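PDB 4ZKF: 2',5'-phosphodiesterase 12 from Homo sapiens, which belongs to the endonuclease/exonuclease/phosphatase family and joins an E-set-like N-terminal domain to a DNase I-like domain that holds magnesium. Local coordinates for residues A[150-155]-A[345-350]; A[51-56]-A[96-101]; A[243-248]-A[292-297]; A[66-71]-A[113-118]; A[22-27]-A[118-123]. One frame throughout, in Å; residues are numbered along the deposited sequence.

Contact 1 of 5, residues A[150-155]-A[345-350]; sequences TVSYNI and IFCGDF. With MG (magnesium ion), chain C.
Asn154 and Asp349 meet at the ends of two strands, their amide and carboxylate planes turned 57° apart. Asn154 ND2 gives a bent hydrogen bond to Asp349 OD2 at 2.8 Å, with an N-H...O angle of 139°. It comes to the anti lone pair of OD2, facing away from OD1. The same OD2 binds the magnesium ion at 2.6 Å, so one oxygen serves both the metal and the amide. Asp349 CG lies anti to the backbone N (chi1 178°), which extends the carboxylate past the strand toward the ion. His309 and Asn351 complete the protein part of this metal site. Strands 147-154 and 344-349 belong to the two facing sheets of the DNase I-like sandwich, and their side chains mesh between the layers. Behind the polar end the packing turns largely apolar. Cys347 SG sits 4.0 Å from Thr150 CG2, and that methyl also touches Ile345 CG2 at 4.0 Å. Ser152 OG lies against Cys347 CB at 3.6 Å and has a weak hydrogen bond to Gln203. Asn154 has other partners: ND2 also bonds Glu204, and OD1 accepts from the backbone N of Leu156. Asp349 OD1 accepts from Asn351 N, which helps fix the rotation of the carboxylate.

Contact 2 of 5, residues A[51-56]-A[96-101]; sequences YKEAKP and GLRLKL
Tyr51 and Lys100 form an antiparallel hydrogen-bonded pair, with Tyr51 N to Lys100 O at 2.7 Å and Lys100 N to Tyr51 O at 2.9 Å. Lys52 and Leu99 follow as a non-hydrogen-bonded pair. On the face that carries Tyr51, Lys100 CE lies over one face of the phenol ring, 4.0 Å from Tyr51 CG. The chain of Lys100 bends at chi3 (80°) to get there. Its NZ is 5.0 Å from the centre of the Tyr51 ring, so the cation-pi attraction is at most weak; Trp78 offers it another ring. These strands are the two middle ones of the four-stranded antiparallel sheet in the E-set-like N-terminal domain. Next along, Glu53 bonds Arg98 twice: its backbone N gives to Arg98 O, and its OE1 accepts from Arg98 N at 2.8 Å, nearly straight at 171°. The carboxylate stands 78° from the guanidinium plane, and no N-H of that group points at OE1. A water instead joins Glu53 OE2 to Arg98 NE, while the guanidinium bonds Ala59 O and pairs with Glu118. A second water links Glu53 OE1 to Gly96 O. Leu97 CD2 packs on the Pro56 ring, 3.6 Å from Pro56 CD.

Contact 3 of 5, residues A[243-248]-A[292-297]; sequences KFSLLS and VLQSTK
Phe244 CG lies anti to the carbonyl carbon (chi1 -66°), and Leu293 CG does the same (chi1 -54°). These turns bring the two side chains across each other at about a right angle. Leu293 CD1 comes over one face of the ring, and Leu293 CB touches Phe244 CD1 at 3.8 Å. Gln294 O lies at the ring edge, near its plane. Leu246 CD1 adds to this face by meeting Leu293 CD2 at 3.9 Å. The strands are antiparallel and lie in one sheet of the DNase I-like domain. Ser245 N bonds Gln294 O and Gln294 N bonds Ser245 O, both at 2.8 Å. Further on, Leu247 and Ser248 both face Val292, a classic beta bulge. Val292 O accepts from Leu247 N at 2.8 Å and from Ser248 N at 3.2 Å. At the other end Thr296 N bonds Lys243 O. A water bridges that oxygen to Ser295 OG, which also accepts from Lys297 N in an ST turn. Ser248 OG rests on Val292 CB at 3.5 Å, with polar partners in Tyr339 and His250. The backbone bonds therefore set the pairing, the bulge gives one carbonyl two donors, and Phe244, Leu246 and Leu293 add apolar contact on one face.

Contact 4 of 5, residues A[66-71]-A[113-118]; sequences PSSLSP and HSRELE
An irregular loop between strands 47-53 and 78-80 lies here along strand 115-118, an outer strand of the four-stranded sheet in the N-terminal domain. The one clear hydrogen bond between loop and strand uses a serine hydroxyl. Ser70 OG accepts from Glu118 N at 3.0 Å, nearly straight at 171°. It sits between the backbone N and the carbonyl carbon of its own residue (chi1 76°), and from there it gives its proton to Pro71 O at 2.8 Å. A water donates to Ser70 OG at 3.0 Å and to Glu116 O at 2.9 Å, and it also bonds Ser67 OG. Ser70 OG is thus gripped by three partners, which probably holds its rotation. Beside it Leu69 CB packs on Leu117 CB at 4.0 Å. The Leu69 side chain then runs at about a right angle to that of Arg115, and its CD1 lies over one face of the guanidinium, 3.8 Å from Arg115 NE. Ser68 OG comes to the edge of the same group, 3.3 Å from Arg115 NH2. Pro71 O lies close to the Glu118 carboxylate, but both are acceptors. That carboxylate bonds Ser73 OG, with Arg98 as a second partner. Around the contact, Leu20 of strand 16-21 touches Leu69, Arg115 and Leu117, while strand 99-104 pairs with strand 115-118 through Leu101 and Cys103.

Contact 5 of 5, residues A[22-27]-A[118-123]; sequences LPRYIM and ESVCVV
Ile26 CD1 packs on Cys121 SG at 3.7 Å and on Ser119 CB at 3.9 Å. Its other branch, CG2, meets Val123 CG2 at 3.8 Å. Here two chain segments of the E-set-like N-terminal domain run side by side, where short strands 26-27 and 123-124 come together. Ile26 CG2 lies anti to the backbone N (CG1 at chi1 -64°), which sends the two branches apart. Leu22 CD1 reaches the backbone next to this group, 3.5 Å from Ser119 N. Farther along, Val120 CG2 lies over one face of the Arg24 guanidinium. Two waters bridge the backbones: one joins Pro23 O to Val120 N, the other Ile26 N to Val122 O. Ile26 also has a backbone bond with Glu124. Further out, Val32 and Pro90 touch Ile26, while Tyr25 and Met27 touch helix 181-195 through Tyr183. The Ser119 hydroxyl is held by Leu99 N, which bonds it. Ser119 OG donates to Cys121 O at 2.8 Å, in the plane of that carbonyl.

Contact 1 is the buried one, its centre about 9 Å from the centre of the chain, and it alone holds a metal ligand. Contacts 1 and 3 reach the same sheet of the DNase I-like domain; contact 3 joins neighbouring strands by backbone bonds, whereas contact 1 meshes side chains between sheets. Contacts 2, 4 and 5 are partly buried and cluster in the N-terminal domain. Contacts 2 and 4 share the four-stranded sheet, where Leu101 N approaches Leu117 O at 2.9 Å. Contacts 4 and 5 share Glu118. Contact 2 relies on strand pairing, contact 4 on a hydroxyl, and contact 5 on apolar packing and water.

Contact 1 of 5, residues A[150-155]-A[345-350]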
# COMPACT_ATOMS: atom_id res chain seq x y z
N THR A 150 -10.95 -2.36 5.52
CA THR A 150 -9.53 -2.66 5.68
C THR A 150 -9.01 -3.42 4.47
O THR A 150 -9.67 -4.34 3.98
CB THR A 150 -9.31 -3.48 6.96
OG1 THR A 150 -9.93 -2.80 8.06
CG2 THR A 150 -7.84 -3.64 7.25
N VAL A 151 -7.83 -3.03 3.98
CA VAL A 151 -7.21 -3.70 2.82
C VAL A 151 -5.82 -4.21 3.21
O VAL A 151 -5.10 -3.51 3.93
CB VAL A 151 -7.07 -2.73 1.61
CG1 VAL A 151 -6.24 -3.37 0.47
CG2 VAL A 151 -8.43 -2.26 1.11
N SER A 152 -5.45 -5.41 2.75
CA SER A 152 -4.06 -5.87 2.86
C SER A 152 -3.61 -6.32 1.49
O SER A 152 -4.32 -7.08 0.83
CB SER A 152 -3.90 -7.01 3.87
OG SER A 152 -2.51 -7.31 4.05
N TYR A 153 -2.44 -5.86 1.04
CA TYR A 153 -2.06 -6.09 -0.36
C TYR A 153 -0.55 -6.04 -0.55
O TYR A 153 0.06 -5.02 -0.30
CB TYR A 153 -2.73 -5.04 -1.25
CG TYR A 153 -2.85 -5.33 -2.73
CD1 TYR A 153 -2.58 -6.59 -3.28
CD2 TYR A 153 -3.29 -4.32 -3.59
CE1 TYR A 153 -2.75 -6.81 -4.66
CE2 TYR A 153 -3.47 -4.54 -4.96
CZ TYR A 153 -3.19 -5.78 -5.48
OH TYR A 153 -3.38 -5.95 -6.83
N ASN A 154 0.02 -7.16 -0.98
CA ASN A 154 1.39 -7.20 -1.44
C ASN A 154 1.38 -6.82 -2.92
O ASN A 154 0.82 -7.55 -3.73
CB ASN A 154 2.01 -8.58 -1.20
CG ASN A 154 3.43 -8.73 -1.77
OD1 ASN A 154 3.74 -8.20 -2.84
ND2 ASN A 154 4.27 -9.50 -1.07
N ILE A 155 1.97 -5.67 -3.26
CA ILE A 155 1.77 -5.09 -4.58
C ILE A 155 2.90 -5.40 -5.57
O ILE A 155 2.92 -4.83 -6.66
CB ILE A 155 1.59 -3.54 -4.48
CG1 ILE A 155 2.83 -2.85 -3.89
CG2 ILE A 155 0.33 -3.22 -3.67
CD1 ILE A 155 2.78 -1.28 -3.96
N ILE A 345 -5.73 -4.82 14.62
CA ILE A 345 -5.81 -5.33 13.25
C ILE A 345 -4.39 -5.60 12.80
O ILE A 345 -3.57 -4.70 12.86
CB ILE A 345 -6.46 -4.30 12.31
CG1 ILE A 345 -7.87 -3.99 12.76
CG2 ILE A 345 -6.43 -4.78 10.85
CD1 ILE A 345 -8.44 -2.73 12.10
N PHE A 346 -4.10 -6.82 12.35
CA PHE A 346 -2.72 -7.14 11.99
C PHE A 346 -2.70 -7.70 10.57
O PHE A 346 -3.00 -8.86 10.35
CB PHE A 346 -2.12 -8.08 13.04
CG PHE A 346 -0.64 -8.40 12.87
CD1 PHE A 346 0.12 -7.86 11.84
CD2 PHE A 346 -0.01 -9.20 13.80
CE1 PHE A 346 1.48 -8.17 11.70
CE2 PHE A 346 1.33 -9.50 13.71
CZ PHE A 346 2.08 -9.00 12.64
N CYS A 347 -2.35 -6.82 9.63
CA CYS A 347 -2.27 -7.14 8.21
C CYS A 347 -0.91 -7.66 7.84
O CYS A 347 0.09 -7.33 8.49
CB CYS A 347 -2.56 -5.89 7.36
SG CYS A 347 -4.24 -5.25 7.50
N GLY A 348 -0.82 -8.46 6.79
CA GLY A 348 0.49 -8.75 6.27
C GLY A 348 0.57 -9.82 5.22
O GLY A 348 -0.39 -10.56 4.98
N ASP A 349 1.73 -9.89 4.58
CA ASP A 349 2.12 -11.06 3.82
C ASP A 349 2.97 -11.89 4.77
O ASP A 349 4.11 -11.54 5.05
CB ASP A 349 2.92 -10.67 2.57
CG ASP A 349 3.39 -11.87 1.78
OD1 ASP A 349 3.27 -13.02 2.26
OD2 ASP A 349 3.90 -11.66 0.66
N PHE A 350 2.39 -12.97 5.29
CA PHE A 350 3.04 -13.73 6.34
C PHE A 350 3.87 -14.87 5.78
O PHE A 350 4.58 -15.56 6.52
CB PHE A 350 2.00 -14.24 7.35
CG PHE A 350 1.34 -13.12 8.11
CD1 PHE A 350 0.24 -12.46 7.58
CD2 PHE A 350 1.86 -12.68 9.31
CE1 PHE A 350 -0.36 -11.41 8.27
CE2 PHE A 350 1.27 -11.62 10.00
CZ PHE A 350 0.16 -10.99 9.47
MG MG C . 6.03 -12.96 0.02
O HOH W 1 5.48 -12.30 -2.42

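Contact 2 of 5, residues A[51-56]-A[96-101]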
# COMPACT_ATOMS: atom_id res chain seq x y z
N TYR A 51 -6.63 20.29 -19.52
CA TYR A 51 -6.72 20.48 -20.96
C TYR A 51 -6.34 19.18 -21.66
O TYR A 51 -5.59 18.36 -21.11
CB TYR A 51 -5.79 21.61 -21.42
CG TYR A 51 -6.11 22.95 -20.82
CD1 TYR A 51 -5.81 23.23 -19.50
CD2 TYR A 51 -6.73 23.94 -21.58
CE1 TYR A 51 -6.11 24.46 -18.94
CE2 TYR A 51 -7.03 25.17 -21.04
CZ TYR A 51 -6.73 25.43 -19.72
OH TYR A 51 -7.03 26.66 -19.20
N LYS A 52 -6.85 19.00 -22.87
CA LYS A 52 -6.43 17.88 -23.70
C LYS A 52 -6.03 18.39 -25.07
O LYS A 52 -6.49 19.45 -25.52
CB LYS A 52 -7.54 16.84 -23.83
CG LYS A 52 -8.82 17.40 -24.44
CD LYS A 52 -9.92 16.36 -24.39
CE LYS A 52 -11.26 16.97 -24.69
NZ LYS A 52 -12.36 15.98 -24.49
N GLU A 53 -5.16 17.65 -25.73
CA GLU A 53 -4.71 18.01 -27.07
C GLU A 53 -5.91 18.17 -28.01
O GLU A 53 -6.86 17.40 -27.94
CB GLU A 53 -3.75 16.95 -27.59
CG GLU A 53 -2.64 17.49 -28.43
CD GLU A 53 -1.55 16.47 -28.63
OE1 GLU A 53 -1.61 15.39 -28.01
OE2 GLU A 53 -0.63 16.76 -29.43
N ALA A 54 -5.86 19.18 -28.87
CA ALA A 54 -6.96 19.46 -29.79
C ALA A 54 -7.26 18.24 -30.67
O ALA A 54 -8.42 17.92 -30.92
CB ALA A 54 -6.64 20.66 -30.64
N LYS A 55 -6.21 17.59 -31.13
CA LYS A 55 -6.33 16.31 -31.82
C LYS A 55 -4.94 15.68 -31.80
O LYS A 55 -3.97 16.35 -31.44
CB LYS A 55 -6.86 16.51 -33.25
CG LYS A 55 -5.98 17.34 -34.15
CD LYS A 55 -6.59 17.42 -35.54
CE LYS A 55 -5.69 16.79 -36.58
NZ LYS A 55 -6.30 16.86 -37.93
N PRO A 56 -4.83 14.38 -32.13
CA PRO A 56 -3.53 13.73 -31.98
C PRO A 56 -2.39 14.42 -32.74
O PRO A 56 -2.51 14.69 -33.94
CB PRO A 56 -3.78 12.32 -32.52
CG PRO A 56 -5.23 12.08 -32.22
CD PRO A 56 -5.88 13.41 -32.49
N GLY A 96 -4.98 8.77 -27.75
CA GLY A 96 -4.08 9.38 -28.71
C GLY A 96 -3.68 10.81 -28.38
O GLY A 96 -2.82 11.38 -29.06
N LEU A 97 -4.26 11.37 -27.32
CA LEU A 97 -4.02 12.76 -26.93
C LEU A 97 -3.13 12.91 -25.70
O LEU A 97 -3.23 12.13 -24.76
CB LEU A 97 -5.33 13.48 -26.64
CG LEU A 97 -6.48 13.35 -27.63
CD1 LEU A 97 -7.71 13.98 -27.03
CD2 LEU A 97 -6.09 14.02 -28.94
N ARG A 98 -2.31 13.96 -25.69
CA ARG A 98 -1.62 14.35 -24.47
C ARG A 98 -2.57 15.19 -23.62
O ARG A 98 -3.59 15.68 -24.11
CB ARG A 98 -0.32 15.10 -24.78
CG ARG A 98 0.69 14.23 -25.53
CD ARG A 98 2.09 14.83 -25.52
NE ARG A 98 2.15 16.11 -26.23
CZ ARG A 98 2.54 17.25 -25.68
NH1 ARG A 98 2.91 17.28 -24.41
NH2 ARG A 98 2.58 18.36 -26.41
N LEU A 99 -2.23 15.33 -22.33
CA LEU A 99 -3.01 16.12 -21.38
C LEU A 99 -2.17 17.25 -20.81
O LEU A 99 -0.94 17.16 -20.76
CB LEU A 99 -3.52 15.26 -20.23
CG LEU A 99 -4.34 14.02 -20.60
CD1 LEU A 99 -4.75 13.29 -19.32
CD2 LEU A 99 -5.57 14.42 -21.41
N LYS A 100 -2.84 18.30 -20.36
CA LYS A 100 -2.16 19.41 -19.71
C LYS A 100 -2.93 19.80 -18.47
O LYS A 100 -4.16 19.87 -18.50
CB LYS A 100 -2.03 20.61 -20.67
CG LYS A 100 -1.38 21.82 -20.04
CD LYS A 100 -1.03 22.86 -21.09
CE LYS A 100 -2.24 23.69 -21.49
NZ LYS A 100 -1.82 24.97 -22.18
N LEU A 101 -2.22 20.01 -17.36
CA LEU A 101 -2.84 20.45 -16.13
C LEU A 101 -2.35 21.85 -15.77
O LEU A 101 -1.15 22.12 -15.76
CB LEU A 101 -2.53 19.48 -14.98
CG LEU A 101 -2.94 19.99 -13.59
CD1 LEU A 101 -4.45 20.10 -13.49
CD2 LEU A 101 -2.40 19.07 -12.51
O HOH W 2 1.73 15.89 -29.08
O HOH W 3 -0.87 13.33 -29.49

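Contact 3 of 5, residues A[243-248]-A[292-297]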
# COMPACT_ATOMS: atom_id res chain seq x y z
N LYS A 243 -11.97 9.69 8.92
CA LYS A 243 -12.34 8.73 9.97
C LYS A 243 -11.26 8.49 11.02
O LYS A 243 -11.58 8.06 12.14
CB LYS A 243 -12.72 7.39 9.32
CG LYS A 243 -13.99 7.53 8.47
CD LYS A 243 -14.34 6.25 7.73
CE LYS A 243 -15.16 5.34 8.60
NZ LYS A 243 -15.63 4.15 7.85
N PHE A 244 -10.00 8.74 10.68
CA PHE A 244 -8.91 8.49 11.63
C PHE A 244 -7.82 9.55 11.58
O PHE A 244 -7.58 10.16 10.54
CB PHE A 244 -8.26 7.14 11.35
CG PHE A 244 -9.16 5.97 11.60
CD1 PHE A 244 -9.44 5.55 12.89
CD2 PHE A 244 -9.73 5.28 10.54
CE1 PHE A 244 -10.28 4.48 13.12
CE2 PHE A 244 -10.57 4.20 10.77
CZ PHE A 244 -10.84 3.80 12.05
N SER A 245 -7.14 9.74 12.70
CA SER A 245 -5.88 10.47 12.68
C SER A 245 -4.78 9.56 13.24
O SER A 245 -5.04 8.61 13.99
CB SER A 245 -5.98 11.77 13.47
OG SER A 245 -6.36 11.51 14.81
N LEU A 246 -3.54 9.82 12.85
CA LEU A 246 -2.43 9.00 13.31
C LEU A 246 -1.99 9.46 14.71
O LEU A 246 -1.48 10.57 14.86
CB LEU A 246 -1.26 9.09 12.34
CG LEU A 246 -0.02 8.29 12.76
CD1 LEU A 246 -0.33 6.80 12.93
CD2 LEU A 246 1.10 8.49 11.76
N LEU A 247 -2.19 8.61 15.71
CA LEU A 247 -1.89 9.01 17.09
C LEU A 247 -0.44 8.69 17.46
O LEU A 247 0.28 9.53 17.99
CB LEU A 247 -2.85 8.33 18.07
CG LEU A 247 -2.79 8.71 19.55
CD1 LEU A 247 -3.01 10.22 19.77
CD2 LEU A 247 -3.84 7.91 20.34
N SER A 248 0.01 7.47 17.17
CA SER A 248 1.40 7.13 17.46
C SER A 248 1.93 6.01 16.57
O SER A 248 1.15 5.29 15.95
CB SER A 248 1.57 6.76 18.94
OG SER A 248 0.75 5.66 19.31
N VAL A 292 -0.95 3.43 15.70
CA VAL A 292 -2.18 3.57 16.49
C VAL A 292 -2.99 4.74 15.96
O VAL A 292 -2.50 5.87 15.89
CB VAL A 292 -1.88 3.74 17.98
CG1 VAL A 292 -3.15 4.06 18.73
CG2 VAL A 292 -1.25 2.46 18.52
N LEU A 293 -4.23 4.44 15.58
CA LEU A 293 -5.12 5.40 14.96
C LEU A 293 -6.21 5.83 15.92
O LEU A 293 -6.79 5.00 16.61
CB LEU A 293 -5.76 4.82 13.70
CG LEU A 293 -4.85 4.25 12.62
CD1 LEU A 293 -5.70 3.78 11.43
CD2 LEU A 293 -3.85 5.31 12.20
N GLN A 294 -6.49 7.13 15.93
CA GLN A 294 -7.56 7.71 16.72
C GLN A 294 -8.78 7.95 15.84
O GLN A 294 -8.68 8.58 14.79
CB GLN A 294 -7.08 9.03 17.35
CG GLN A 294 -8.15 9.88 18.00
CD GLN A 294 -8.74 9.21 19.24
OE1 GLN A 294 -8.01 8.83 20.15
NE2 GLN A 294 -10.06 9.09 19.28
N SER A 295 -9.94 7.43 16.25
CA SER A 295 -11.17 7.76 15.54
C SER A 295 -11.50 9.24 15.63
O SER A 295 -11.49 9.82 16.71
CB SER A 295 -12.34 6.96 16.09
OG SER A 295 -13.54 7.42 15.51
N THR A 296 -11.82 9.84 14.50
CA THR A 296 -12.23 11.24 14.47
C THR A 296 -13.72 11.38 14.80
O THR A 296 -14.22 12.50 14.91
CB THR A 296 -12.01 11.86 13.10
OG1 THR A 296 -12.72 11.08 12.14
CG2 THR A 296 -10.52 11.88 12.76
N LYS A 297 -14.41 10.25 14.93
CA LYS A 297 -15.86 10.26 15.16
C LYS A 297 -16.20 10.02 16.63
O LYS A 297 -17.18 10.55 17.14
CB LYS A 297 -16.55 9.20 14.30
CG LYS A 297 -16.16 9.18 12.82
CD LYS A 297 -16.72 10.36 12.09
CE LYS A 297 -16.51 10.23 10.58
NZ LYS A 297 -16.98 11.48 9.91
O HOH W 4 -13.69 6.53 12.82

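Contact 4 of 5, residues A[66-71]-A[113-118]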
# COMPACT_ATOMS: atom_id res chain seq x y z
N PRO A 66 13.53 25.41 -22.65
CA PRO A 66 13.33 24.80 -21.32
C PRO A 66 12.00 25.11 -20.63
O PRO A 66 11.47 26.22 -20.69
CB PRO A 66 14.48 25.40 -20.47
CG PRO A 66 15.35 26.17 -21.42
CD PRO A 66 14.50 26.52 -22.60
N SER A 67 11.46 24.07 -20.00
CA SER A 67 10.57 24.22 -18.85
C SER A 67 11.16 23.31 -17.78
O SER A 67 11.86 22.34 -18.11
CB SER A 67 9.12 23.85 -19.16
OG SER A 67 8.32 23.93 -17.99
N SER A 68 10.92 23.61 -16.51
CA SER A 68 11.52 22.81 -15.45
C SER A 68 10.59 21.66 -15.07
O SER A 68 10.93 20.84 -14.21
CB SER A 68 11.83 23.68 -14.23
OG SER A 68 10.65 24.17 -13.63
N LEU A 69 9.44 21.60 -15.72
CA LEU A 69 8.39 20.65 -15.36
C LEU A 69 8.11 19.63 -16.46
O LEU A 69 7.90 18.45 -16.18
CB LEU A 69 7.09 21.38 -15.04
CG LEU A 69 7.01 22.17 -13.74
CD1 LEU A 69 5.69 22.93 -13.67
CD2 LEU A 69 7.18 21.23 -12.55
N SER A 70 8.10 20.10 -17.70
CA SER A 70 7.58 19.30 -18.81
C SER A 70 7.99 19.88 -20.17
O SER A 70 8.62 20.94 -20.24
CB SER A 70 6.05 19.22 -18.71
OG SER A 70 5.43 20.43 -19.13
N PRO A 71 7.64 19.18 -21.26
CA PRO A 71 7.67 19.82 -22.58
C PRO A 71 6.76 21.04 -22.61
O PRO A 71 5.84 21.14 -21.80
CB PRO A 71 7.15 18.74 -23.53
CG PRO A 71 7.39 17.45 -22.83
CD PRO A 71 7.33 17.74 -21.35
N HIS A 113 1.02 31.66 -7.09
CA HIS A 113 1.17 31.70 -8.54
C HIS A 113 0.94 30.34 -9.19
O HIS A 113 1.45 29.32 -8.73
CB HIS A 113 2.56 32.24 -8.89
CG HIS A 113 2.72 33.70 -8.60
ND1 HIS A 113 2.17 34.67 -9.41
CD2 HIS A 113 3.36 34.35 -7.60
CE1 HIS A 113 2.46 35.86 -8.92
NE2 HIS A 113 3.18 35.70 -7.82
N SER A 114 0.19 30.34 -10.29
CA SER A 114 -0.15 29.10 -10.96
C SER A 114 1.05 28.51 -11.70
O SER A 114 1.98 29.22 -12.06
CB SER A 114 -1.31 29.31 -11.93
OG SER A 114 -0.89 30.06 -13.05
N ARG A 115 1.02 27.20 -11.90
CA ARG A 115 2.00 26.52 -12.74
C ARG A 115 1.24 25.59 -13.66
O ARG A 115 0.09 25.25 -13.39
CB ARG A 115 3.01 25.75 -11.90
CG ARG A 115 3.74 26.59 -10.87
CD ARG A 115 4.92 25.84 -10.28
NE ARG A 115 6.05 25.80 -11.20
CZ ARG A 115 7.26 25.34 -10.87
NH1 ARG A 115 7.48 24.89 -9.64
NH2 ARG A 115 8.24 25.34 -11.76
N GLU A 116 1.85 25.19 -14.77
CA GLU A 116 1.16 24.28 -15.67
C GLU A 116 2.17 23.30 -16.24
O GLU A 116 3.36 23.60 -16.34
CB GLU A 116 0.43 25.04 -16.79
CG GLU A 116 1.33 25.78 -17.78
CD GLU A 116 0.55 26.35 -18.96
OE1 GLU A 116 1.12 26.44 -20.07
OE2 GLU A 116 -0.63 26.73 -18.79
N LEU A 117 1.69 22.11 -16.59
CA LEU A 117 2.58 21.13 -17.18
C LEU A 117 1.82 20.18 -18.09
O LEU A 117 0.62 19.98 -17.94
CB LEU A 117 3.34 20.34 -16.10
CG LEU A 117 2.63 19.29 -15.24
CD1 LEU A 117 3.67 18.57 -14.38
CD2 LEU A 117 1.55 19.89 -14.37
N GLU A 118 2.56 19.61 -19.03
CA GLU A 118 2.00 18.73 -20.05
C GLU A 118 2.51 17.32 -19.83
O GLU A 118 3.62 17.12 -19.33
CB GLU A 118 2.39 19.22 -21.45
CG GLU A 118 2.10 20.67 -21.74
CD GLU A 118 2.65 21.12 -23.10
OE1 GLU A 118 3.20 20.28 -23.83
OE2 GLU A 118 2.54 22.31 -23.42
O HOH W 5 5.69 23.24 -18.02

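Contact 5 of 5, residues A[22-27]-A[118-123]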
# COMPACT_ATOMS: atom_id res chain seq x y z
N LEU A 22 3.16 14.90 -13.57
CA LEU A 22 2.11 14.06 -14.14
C LEU A 22 2.63 12.66 -14.26
O LEU A 22 3.85 12.45 -14.38
CB LEU A 22 1.66 14.58 -15.50
CG LEU A 22 0.89 15.90 -15.49
CD1 LEU A 22 0.55 16.34 -16.91
CD2 LEU A 22 -0.37 15.75 -14.63
N PRO A 23 1.73 11.67 -14.24
CA PRO A 23 2.14 10.29 -14.48
C PRO A 23 2.80 10.14 -15.85
O PRO A 23 2.49 10.90 -16.77
CB PRO A 23 0.81 9.51 -14.43
CG PRO A 23 -0.12 10.37 -13.65
CD PRO A 23 0.29 11.79 -13.92
N ARG A 24 3.68 9.16 -15.99
CA ARG A 24 4.37 8.94 -17.25
C ARG A 24 3.60 7.94 -18.09
O ARG A 24 3.98 7.61 -19.21
CB ARG A 24 5.81 8.46 -17.02
CG ARG A 24 6.66 9.45 -16.23
CD ARG A 24 8.12 9.02 -16.15
NE ARG A 24 8.73 8.99 -17.48
CZ ARG A 24 9.21 10.06 -18.11
NH1 ARG A 24 9.15 11.25 -17.54
NH2 ARG A 24 9.75 9.93 -19.31
N TYR A 25 2.50 7.45 -17.53
CA TYR A 25 1.66 6.48 -18.21
C TYR A 25 0.20 6.80 -17.93
O TYR A 25 -0.19 6.93 -16.77
CB TYR A 25 2.00 5.06 -17.75
CG TYR A 25 1.50 4.00 -18.69
CD1 TYR A 25 0.22 3.49 -18.55
CD2 TYR A 25 2.29 3.51 -19.71
CE1 TYR A 25 -0.26 2.52 -19.41
CE2 TYR A 25 1.83 2.54 -20.58
CZ TYR A 25 0.55 2.05 -20.42
OH TYR A 25 0.07 1.08 -21.27
N ILE A 26 -0.60 6.93 -18.99
CA ILE A 26 -1.99 7.36 -18.86
C ILE A 26 -2.90 6.47 -19.72
O ILE A 26 -2.59 6.19 -20.88
CB ILE A 26 -2.15 8.85 -19.27
CG1 ILE A 26 -1.35 9.73 -18.31
CG2 ILE A 26 -3.62 9.27 -19.28
CD1 ILE A 26 -1.22 11.16 -18.75
N MET A 27 -4.02 6.03 -19.14
CA MET A 27 -4.93 5.10 -19.83
C MET A 27 -6.40 5.50 -19.66
O MET A 27 -6.82 5.98 -18.61
CB MET A 27 -4.73 3.66 -19.32
CG MET A 27 -3.66 2.84 -20.03
SD MET A 27 -3.67 1.12 -19.46
CE MET A 27 -3.73 1.44 -17.72
N GLU A 118 2.56 19.61 -19.03
CA GLU A 118 2.00 18.73 -20.05
C GLU A 118 2.51 17.32 -19.83
O GLU A 118 3.62 17.12 -19.33
CB GLU A 118 2.39 19.22 -21.45
CG GLU A 118 2.10 20.67 -21.74
CD GLU A 118 2.65 21.12 -23.10
OE1 GLU A 118 3.20 20.28 -23.83
OE2 GLU A 118 2.54 22.31 -23.42
N SER A 119 1.71 16.33 -20.20
CA SER A 119 2.15 14.94 -20.15
C SER A 119 3.17 14.70 -21.25
O SER A 119 3.17 15.40 -22.27
CB SER A 119 0.96 13.99 -20.29
OG SER A 119 0.35 14.11 -21.56
N VAL A 120 4.03 13.70 -21.07
CA VAL A 120 4.97 13.34 -22.13
C VAL A 120 4.42 12.17 -22.91
O VAL A 120 4.91 11.85 -23.99
CB VAL A 120 6.37 13.00 -21.58
CG1 VAL A 120 6.93 14.18 -20.83
CG2 VAL A 120 6.31 11.79 -20.68
N CYS A 121 3.38 11.55 -22.36
CA CYS A 121 2.73 10.41 -23.00
C CYS A 121 1.34 10.79 -23.52
O CYS A 121 0.80 11.83 -23.13
CB CYS A 121 2.62 9.26 -22.01
SG CYS A 121 1.78 9.76 -20.48
N VAL A 122 0.78 9.95 -24.37
CA VAL A 122 -0.61 10.09 -24.80
C VAL A 122 -1.49 9.11 -24.04
O VAL A 122 -1.00 8.15 -23.45
CB VAL A 122 -0.77 9.86 -26.32
CG1 VAL A 122 0.07 10.85 -27.11
CG2 VAL A 122 -0.40 8.42 -26.69
N VAL A 123 -2.79 9.38 -24.02
CA VAL A 123 -3.75 8.46 -23.45
C VAL A 123 -3.78 7.17 -24.27
O VAL A 123 -3.95 7.21 -25.49
CB VAL A 123 -5.16 9.07 -23.41
CG1 VAL A 123 -6.15 8.07 -22.85
CG2 VAL A 123 -5.15 10.39 -22.60
O HOH W 6 3.67 12.71 -18.38
O HOH W 7 0.47 6.61 -21.73